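Local coordinates for protein restriction endonuclease UbaLAI (Unidentified, PDB 5O63) that cleaves DNA as a monomeric Type IIE restriction endonuclease, its N-terminal B3 domain here holding cognate DNA, at residues Met53-Pro58 / Tyr81-Arg86; Ser21-Ala26 / Tyr47-Asp52. One frame throughout, in Å; residues are numbered along the deposited sequence. Where two conformers were deposited one is given.

Contact 1: residues Met53-Pro58 / Tyr81-Arg86; sequences MPISDP and YKYYER. With nucleotides of chain C.
Met53, an engineered methionine, lays its methyl CE over the centre of the Tyr81 ring, 3.5 Å from the centroid and only 7° off the ring normal. This is a CH-pi contact. The Met53 chain is extended until a bend at chi3 (50°) folds CE over the ring. SD stays farther from the ring, in a looser Met-aromatic contact, and lies 3.4 Å from Tyr81 O. Farther along, Ile55 CG2 reaches over one face of Tyr83, 3.9 Å from CE2, and the two side chains meet nearly at right angles. Tyr83 CG is anti to the backbone N (chi1 167°), which carries the ring toward the loop. There Tyr83 OH donates a 2.7 Å hydrogen bond to Pro58 O, in the carbonyl plane and on a lone pair. A phenylalanine in place of Tyr83 would probably leave Pro58 O without its hydroxyl partner and the loop end less firmly held. One water also links the segments, donating to Glu85 O at 2.8 Å and weakly to Pro58 O. Alternate residues turn away from the loop and meet the DNA of chain C. Lys82 NZ hydrogen-bonds OP1 of DC3 at 2.7 Å, and Tyr84 OH hydrogen-bonds OP2 of DC4. N7 of DG6 packs near the rim of one face of the Arg86 guanidinium, while NH1 hydrogen-bonds N7 of another guanine. Tyr81 OH is hydrogen-bonded to Arg90 of strand 89-93. Strand 75-84 lies between strands 89-93 and 62-70, and segment 53-58 runs alongside its end, away from the DNA, before the chain enters strand 62-70.

Contact 2: residues Ser21-Ala26 / Tyr47-Asp52; sequences SAAMFA and YSFFPD
Phe25 and Phe49 make the tight part of this contact. Phe25 CB sits over the centre of the Phe49 ring, 3.7 Å from the centroid and 10° off the normal, a CH-pi contact. Phe49 CG is anti to the backbone N (chi1 168°), which carries the ring from the loop to the strand. The backbone of Phe25 shares this face, with Phe25 N 3.7 Å from Phe49 CE2. Ala23 O meets the same ring differently, in its plane at the edge, 3.5 Å from CE2. The Phe25 ring also reaches Phe50, CD2 to CZ at 3.7 Å, with the planes steeply inclined at 80°. Phe49 CD1 in turn lies over the centre of the Phe50 ring, so the three form an aromatic cluster. The contact is looser at Ala23, which is partly exposed; its CB comes only to 4.3 Å from Phe49 CE2. It fades out toward solvent-exposed Ser21 and Asp52, which touch nothing across it. Engineered Met24 turns away from the loop and packs on Cys143 of helix 136-144. Phe49 also meets Tyr123 edge-to-face, and Phe50 meets Phe111 in the same way. The join between strand and loop is carried almost wholly by apolar carbons and ring surfaces, with Ala23 O at one ring edge. Its hold therefore probably rests on close fit and burial.

The 47-58 loop runs through both contacts. Both segments of contact 2 come before segment 81-86 of contact 1, and 47-52 runs straight into 53-58. The centres of the contacts are about 18 Å apart. Both reach the same mixed sheet, contact 2 at strand 19-28 and contact 1 at strand 75-84. They meet at Tyr81, whose CE2 lies 3.6 Å from Phe50 CB and 3.4 Å from Pro51 O. Contact 2 is buried nearer the middle of the chain, while contact 1 lies farther out, beside the DNA. One continuous loop thus packs first on strand 19-28 and then on strand 75-84, whose other side meets the DNA.

Contact 1: residues Met53-Pro58 / Tyr81-Arg86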
loop_
_atom_site.group_PDB
_atom_site.type_symbol
_atom_site.label_atom_id
_atom_site.label_comp_id
_atom_site.label_asym_id
_atom_site.label_seq_id
_atom_site.Cartn_x
_atom_site.Cartn_y
_atom_site.Cartn_z
ATOM N N MET A 53 2.229 -2.110 -15.875
ATOM C CA MET A 53 3.631 -1.940 -16.136
ATOM C C MET A 53 3.946 -2.897 -17.254
ATOM O O MET A 53 4.030 -4.084 -17.024
ATOM C CB MET A 53 4.506 -2.233 -14.905
ATOM C CG MET A 53 5.989 -2.229 -15.239
ATOM S SD MET A 53 7.069 -1.969 -13.833
ATOM C CE MET A 53 6.370 -3.183 -12.745
ATOM N N PRO A 54 4.066 -2.391 -18.487
ATOM C CA PRO A 54 4.417 -3.348 -19.531
ATOM C C PRO A 54 5.796 -3.942 -19.249
ATOM O O PRO A 54 6.715 -3.253 -18.792
ATOM C CB PRO A 54 4.410 -2.498 -20.797
ATOM C CG PRO A 54 4.802 -1.139 -20.297
ATOM C CD PRO A 54 4.157 -0.997 -18.952
ATOM N N ILE A 55 5.897 -5.251 -19.432
ATOM C CA ILE A 55 7.174 -5.962 -19.351
ATOM C C ILE A 55 7.466 -6.427 -20.780
ATOM O O ILE A 55 6.968 -7.473 -21.223
ATOM C CB ILE A 55 7.100 -7.160 -18.356
ATOM C CG1 ILE A 55 6.942 -6.651 -16.925
ATOM C CG2 ILE A 55 8.340 -8.027 -18.405
ATOM C CD1 ILE A 55 5.553 -6.655 -16.503
ATOM N N SER A 56 8.234 -5.621 -21.510
ATOM C CA SER A 56 8.418 -5.806 -22.944
ATOM C C SER A 56 9.294 -7.006 -23.211
ATOM O O SER A 56 9.222 -7.638 -24.279
ATOM C CB SER A 56 9.038 -4.554 -23.567
ATOM O OG SER A 56 10.237 -4.195 -22.886
ATOM N N ASP A 57 10.134 -7.291 -22.230
ATOM C CA ASP A 57 11.040 -8.423 -22.245
ATOM C C ASP A 57 11.130 -8.998 -20.835
ATOM O O ASP A 57 11.729 -8.405 -19.958
ATOM C CB ASP A 57 12.424 -8.003 -22.725
ATOM C CG ASP A 57 13.325 -9.182 -23.001
ATOM O OD1 ASP A 57 13.061 -10.295 -22.484
ATOM O OD2 ASP A 57 14.307 -8.992 -23.771
ATOM N N PRO A 58 10.530 -10.165 -20.619
ATOM C CA PRO A 58 10.554 -10.681 -19.250
ATOM C C PRO A 58 11.967 -11.052 -18.784
ATOM O O PRO A 58 12.151 -11.229 -17.586
ATOM C CB PRO A 58 9.618 -11.902 -19.323
ATOM C CG PRO A 58 9.696 -12.325 -20.720
ATOM C CD PRO A 58 9.932 -11.119 -21.573
ATOM N N TYR A 81 7.701 1.172 -8.836
ATOM C CA TYR A 81 7.110 -0.182 -8.990
ATOM C C TYR A 81 8.142 -0.983 -9.800
ATOM O O TYR A 81 8.442 -0.658 -10.991
ATOM C CB TYR A 81 5.762 -0.033 -9.674
ATOM C CG TYR A 81 4.941 -1.275 -9.926
ATOM C CD1 TYR A 81 5.108 -2.450 -9.169
ATOM C CD2 TYR A 81 3.918 -1.255 -10.882
ATOM C CE1 TYR A 81 4.301 -3.566 -9.403
ATOM C CE2 TYR A 81 3.129 -2.368 -11.121
ATOM C CZ TYR A 81 3.330 -3.509 -10.378
ATOM O OH TYR A 81 2.536 -4.599 -10.634
ATOM N N LYS A 82 8.773 -1.958 -9.139
ATOM C CA LYS A 82 9.929 -2.636 -9.713
ATOM C C LYS A 82 9.624 -4.038 -10.180
ATOM O O LYS A 82 8.961 -4.780 -9.442
ATOM C CB LYS A 82 11.079 -2.701 -8.683
ATOM C CG LYS A 82 11.325 -1.394 -7.902
ATOM C CD LYS A 82 11.941 -0.274 -8.810
ATOM C CE LYS A 82 13.304 -0.679 -9.280
ATOM N NZ LYS A 82 13.860 0.466 -10.072
ATOM N N TYR A 83 10.090 -4.407 -11.361
ATOM C CA TYR A 83 10.067 -5.828 -11.808
ATOM C C TYR A 83 11.509 -6.330 -11.832
ATOM O O TYR A 83 12.358 -5.735 -12.500
ATOM C CB TYR A 83 9.462 -5.949 -13.200
ATOM C CG TYR A 83 9.682 -7.287 -13.824
ATOM C CD1 TYR A 83 9.011 -8.408 -13.372
ATOM C CD2 TYR A 83 10.586 -7.443 -14.895
ATOM C CE1 TYR A 83 9.193 -9.642 -13.977
ATOM C CE2 TYR A 83 10.786 -8.691 -15.492
ATOM C CZ TYR A 83 10.092 -9.782 -15.021
ATOM O OH TYR A 83 10.288 -11.018 -15.585
ATOM N N TYR A 84 11.785 -7.405 -11.106
ATOM C CA TYR A 84 13.106 -7.981 -11.099
ATOM C C TYR A 84 13.048 -9.377 -11.688
ATOM O O TYR A 84 12.416 -10.307 -11.125
ATOM C CB TYR A 84 13.679 -8.013 -9.693
ATOM C CG TYR A 84 14.171 -6.643 -9.238
ATOM C CD1 TYR A 84 15.226 -6.007 -9.897
ATOM C CD2 TYR A 84 13.603 -5.997 -8.136
ATOM C CE1 TYR A 84 15.681 -4.760 -9.474
ATOM C CE2 TYR A 84 14.094 -4.730 -7.669
ATOM C CZ TYR A 84 15.124 -4.133 -8.379
ATOM O OH TYR A 84 15.625 -2.904 -8.011
ATOM N N GLU A 85 13.729 -9.525 -12.829
ATOM C CA GLU A 85 13.534 -10.694 -13.660
ATOM C C GLU A 85 14.089 -11.952 -13.079
ATOM O O GLU A 85 13.604 -13.069 -13.405
ATOM C CB GLU A 85 14.142 -10.479 -15.050
ATOM C CG GLU A 85 15.650 -10.169 -15.013
ATOM C CD GLU A 85 16.574 -11.392 -14.839
ATOM O OE1 GLU A 85 16.163 -12.557 -15.098
ATOM O OE2 GLU A 85 17.736 -11.131 -14.412
ATOM N N ARG A 86 15.070 -11.835 -12.186
ATOM C CA ARG A 86 15.745 -13.084 -11.736
ATOM C C ARG A 86 14.839 -13.969 -10.889
ATOM O O ARG A 86 15.077 -15.189 -10.801
ATOM C CB ARG A 86 17.036 -12.763 -10.959
ATOM C CG ARG A 86 16.776 -12.303 -9.526
ATOM C CD ARG A 86 18.021 -12.255 -8.599
ATOM N NE ARG A 86 18.830 -13.472 -8.535
ATOM C CZ ARG A 86 18.652 -14.454 -7.657
ATOM N NH1 ARG A 86 17.635 -14.375 -6.784
ATOM N NH2 ARG A 86 19.497 -15.488 -7.643
ATOM P P DC C 4 17.855 -1.266 -10.478
ATOM O OP1 DC C 4 17.968 -0.965 -11.961
ATOM O OP2 DC C 4 16.479 -1.547 -9.899
ATOM O "O5'" DC C 4 18.716 -2.526 -10.064
ATOM C "C5'" DC C 4 20.104 -2.513 -10.496
ATOM C "C4'" DC C 4 20.868 -3.629 -9.829
ATOM O "O4'" DC C 4 20.852 -3.402 -8.409
ATOM C "C3'" DC C 4 20.339 -5.046 -10.074
ATOM O "O3'" DC C 4 21.210 -5.641 -10.960
ATOM C "C2'" DC C 4 20.504 -5.715 -8.745
ATOM C "C1'" DC C 4 20.890 -4.635 -7.763
ATOM N N1 DC C 4 19.938 -4.608 -6.632
ATOM C C2 DC C 4 20.303 -5.303 -5.473
ATOM O O2 DC C 4 21.413 -5.895 -5.458
ATOM N N3 DC C 4 19.471 -5.269 -4.409
ATOM C C4 DC C 4 18.278 -4.662 -4.499
ATOM N N4 DC C 4 17.483 -4.745 -3.431
ATOM C C5 DC C 4 17.879 -3.932 -5.678
ATOM C C6 DC C 4 18.740 -3.964 -6.736
ATOM P P DG C 6 24.291 -12.499 -9.289
ATOM O OP1 DG C 6 25.551 -11.735 -9.553
ATOM O OP2 DG C 6 23.523 -13.169 -10.376
ATOM O "O5'" DG C 6 24.648 -13.596 -8.188
ATOM C "C5'" DG C 6 23.612 -14.400 -7.680
ATOM C "C4'" DG C 6 23.859 -14.686 -6.225
ATOM O "O4'" DG C 6 23.589 -13.488 -5.438
ATOM C "C3'" DG C 6 22.972 -15.783 -5.639
ATOM O "O3'" DG C 6 23.607 -17.026 -5.834
ATOM C "C2'" DG C 6 22.948 -15.382 -4.170
ATOM C "C1'" DG C 6 22.882 -13.860 -4.291
ATOM N N9 DG C 6 21.516 -13.361 -4.414
ATOM C C8 DG C 6 20.937 -12.726 -5.498
ATOM N N7 DG C 6 19.688 -12.345 -5.269
ATOM C C5 DG C 6 19.467 -12.732 -3.949
ATOM C C6 DG C 6 18.298 -12.626 -3.152
ATOM O O6 DG C 6 17.234 -12.074 -3.439
ATOM N N1 DG C 6 18.477 -13.172 -1.878
ATOM C C2 DG C 6 19.660 -13.799 -1.446
ATOM N N2 DG C 6 19.649 -14.282 -0.175
ATOM N N3 DG C 6 20.758 -13.918 -2.191
ATOM C C4 DG C 6 20.583 -13.385 -3.435
ATOM P P DC C 3 14.666 1.927 -6.751
ATOM O OP1 DC C 3 14.145 2.312 -8.107
ATOM O OP2 DC C 3 13.922 0.883 -6.031
ATOM O "O5'" DC C 3 16.126 1.346 -7.032
ATOM C "C5'" DC C 3 17.020 2.152 -7.882
ATOM C "C4'" DC C 3 18.400 1.510 -7.891
ATOM O "O4'" DC C 3 18.905 1.464 -6.556
ATOM C "C3'" DC C 3 18.498 0.088 -8.341
ATOM O "O3'" DC C 3 18.479 -0.008 -9.747
ATOM C "C2'" DC C 3 19.877 -0.320 -7.810
ATOM C "C1'" DC C 3 19.889 0.404 -6.495
ATOM N N1 DC C 3 19.571 -0.439 -5.309
ATOM C C2 DC C 3 20.591 -1.187 -4.764
ATOM O O2 DC C 3 21.672 -1.226 -5.358
ATOM N N3 DC C 3 20.371 -1.828 -3.612
ATOM C C4 DC C 3 19.129 -1.826 -3.030
ATOM N N4 DC C 3 18.985 -2.485 -1.880
ATOM C C5 DC C 3 18.035 -1.074 -3.582
ATOM C C6 DC C 3 18.326 -0.369 -4.725
HETATM O O HOH W 1 12.164 -14.008 -15.570
#

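Contact 2: residues Ser21-Ala26 / Tyr47-Asp52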
loop_
_atom_site.group_PDB
_atom_site.type_symbol
_atom_site.label_atom_id
_atom_site.label_comp_id
_atom_site.label_asym_id
_atom_site.label_seq_id
_atom_site.Cartn_x
_atom_site.Cartn_y
_atom_site.Cartn_z
ATOM N N SER A 21 -15.375 6.210 -5.560
ATOM C CA SER A 21 -15.279 4.771 -5.335
ATOM C C SER A 21 -13.815 4.465 -5.115
ATOM O O SER A 21 -12.968 5.320 -5.398
ATOM C CB SER A 21 -15.819 3.971 -6.522
ATOM O OG SER A 21 -15.045 4.230 -7.686
ATOM N N ALA A 22 -13.519 3.277 -4.598
ATOM C CA ALA A 22 -12.127 2.960 -4.271
ATOM C C ALA A 22 -11.912 1.445 -4.194
ATOM O O ALA A 22 -12.860 0.693 -3.976
ATOM C CB ALA A 22 -11.709 3.595 -2.947
ATOM N N ALA A 23 -10.649 1.051 -4.379
ATOM C CA ALA A 23 -10.189 -0.281 -4.143
ATOM C C ALA A 23 -9.025 -0.184 -3.155
ATOM O O ALA A 23 -8.318 0.823 -3.108
ATOM C CB ALA A 23 -9.722 -0.947 -5.424
ATOM N N MET A 24 -8.865 -1.231 -2.380
ATOM C CA MET A 24 -7.771 -1.291 -1.387
ATOM C C MET A 24 -6.937 -2.535 -1.550
ATOM O O MET A 24 -7.457 -3.640 -1.796
ATOM C CB MET A 24 -8.363 -1.222 0.030
ATOM C CG MET A 24 -7.349 -1.505 1.177
ATOM S SD MET A 24 -8.085 -1.542 2.821
ATOM C CE MET A 24 -9.074 -2.993 2.693
ATOM N N PHE A 25 -5.623 -2.362 -1.407
ATOM C CA PHE A 25 -4.710 -3.481 -1.203
ATOM C C PHE A 25 -4.002 -3.235 0.124
ATOM O O PHE A 25 -3.271 -2.244 0.256
ATOM C CB PHE A 25 -3.721 -3.575 -2.386
ATOM C CG PHE A 25 -2.456 -4.345 -2.078
ATOM C CD1 PHE A 25 -2.466 -5.656 -1.612
ATOM C CD2 PHE A 25 -1.223 -3.735 -2.260
ATOM C CE1 PHE A 25 -1.255 -6.349 -1.329
ATOM C CE2 PHE A 25 -0.019 -4.397 -1.996
ATOM C CZ PHE A 25 -0.008 -5.711 -1.519
ATOM N N ALA A 26 -4.188 -4.087 1.115
ATOM C CA ALA A 26 -3.536 -3.943 2.430
ATOM C C ALA A 26 -2.759 -5.209 2.702
ATOM O O ALA A 26 -3.216 -6.325 2.407
ATOM C CB ALA A 26 -4.519 -3.709 3.515
ATOM N N TYR A 47 -1.027 -7.742 -8.341
ATOM C CA TYR A 47 -0.500 -7.002 -9.502
ATOM C C TYR A 47 -1.568 -6.116 -10.189
ATOM O O TYR A 47 -1.314 -4.964 -10.536
ATOM C CB TYR A 47 0.074 -7.964 -10.561
ATOM C CG TYR A 47 1.373 -8.696 -10.200
ATOM C CD1 TYR A 47 1.982 -8.523 -8.959
ATOM C CD2 TYR A 47 1.953 -9.587 -11.107
ATOM C CE1 TYR A 47 3.180 -9.195 -8.656
ATOM C CE2 TYR A 47 3.123 -10.262 -10.819
ATOM C CZ TYR A 47 3.735 -10.055 -9.596
ATOM O OH TYR A 47 4.894 -10.758 -9.349
ATOM N N SER A 48 -2.769 -6.656 -10.355
ATOM C CA SER A 48 -3.808 -5.903 -11.064
ATOM C C SER A 48 -4.269 -4.603 -10.321
ATOM O O SER A 48 -4.926 -3.736 -10.925
ATOM C CB SER A 48 -4.998 -6.821 -11.365
ATOM O OG SER A 48 -5.620 -7.300 -10.188
ATOM N N PHE A 49 -3.934 -4.472 -9.031
ATOM C CA PHE A 49 -4.308 -3.270 -8.264
ATOM C C PHE A 49 -3.418 -2.093 -8.690
ATOM O O PHE A 49 -3.862 -0.950 -8.803
ATOM C CB PHE A 49 -4.155 -3.519 -6.732
ATOM C CG PHE A 49 -4.232 -2.280 -5.890
ATOM C CD1 PHE A 49 -3.062 -1.611 -5.536
ATOM C CD2 PHE A 49 -5.442 -1.760 -5.468
ATOM C CE1 PHE A 49 -3.106 -0.457 -4.768
ATOM C CE2 PHE A 49 -5.501 -0.609 -4.668
ATOM C CZ PHE A 49 -4.316 0.053 -4.344
ATOM N N PHE A 50 -2.161 -2.413 -8.985
ATOM C CA PHE A 50 -1.204 -1.396 -9.406
ATOM C C PHE A 50 -1.297 -1.029 -10.870
ATOM O O PHE A 50 -1.988 -1.703 -11.650
ATOM C CB PHE A 50 0.207 -1.871 -9.045
ATOM C CG PHE A 50 0.434 -1.861 -7.566
ATOM C CD1 PHE A 50 0.593 -0.621 -6.882
ATOM C CD2 PHE A 50 0.373 -3.046 -6.847
ATOM C CE1 PHE A 50 0.777 -0.592 -5.475
ATOM C CE2 PHE A 50 0.547 -3.046 -5.444
ATOM C CZ PHE A 50 0.773 -1.846 -4.748
ATOM N N PRO A 51 -0.659 0.082 -11.242
ATOM C CA PRO A 51 -0.769 0.511 -12.637
ATOM C C PRO A 51 -0.219 -0.568 -13.569
ATOM O O PRO A 51 0.594 -1.415 -13.164
ATOM C CB PRO A 51 0.104 1.782 -12.691
ATOM C CG PRO A 51 0.142 2.269 -11.346
ATOM C CD PRO A 51 0.095 1.067 -10.435
ATOM N N ASP A 52 -0.679 -0.558 -14.812
ATOM C CA ASP A 52 -0.087 -1.417 -15.809
ATOM C C ASP A 52 1.397 -1.082 -15.906
ATOM O O ASP A 52 1.780 0.089 -15.961
ATOM C CB ASP A 52 -0.774 -1.245 -17.167
ATOM C CG ASP A 52 -2.181 -1.810 -17.185
ATOM O OD1 ASP A 52 -2.432 -2.826 -16.508
ATOM O OD2 ASP A 52 -3.036 -1.239 -17.895
#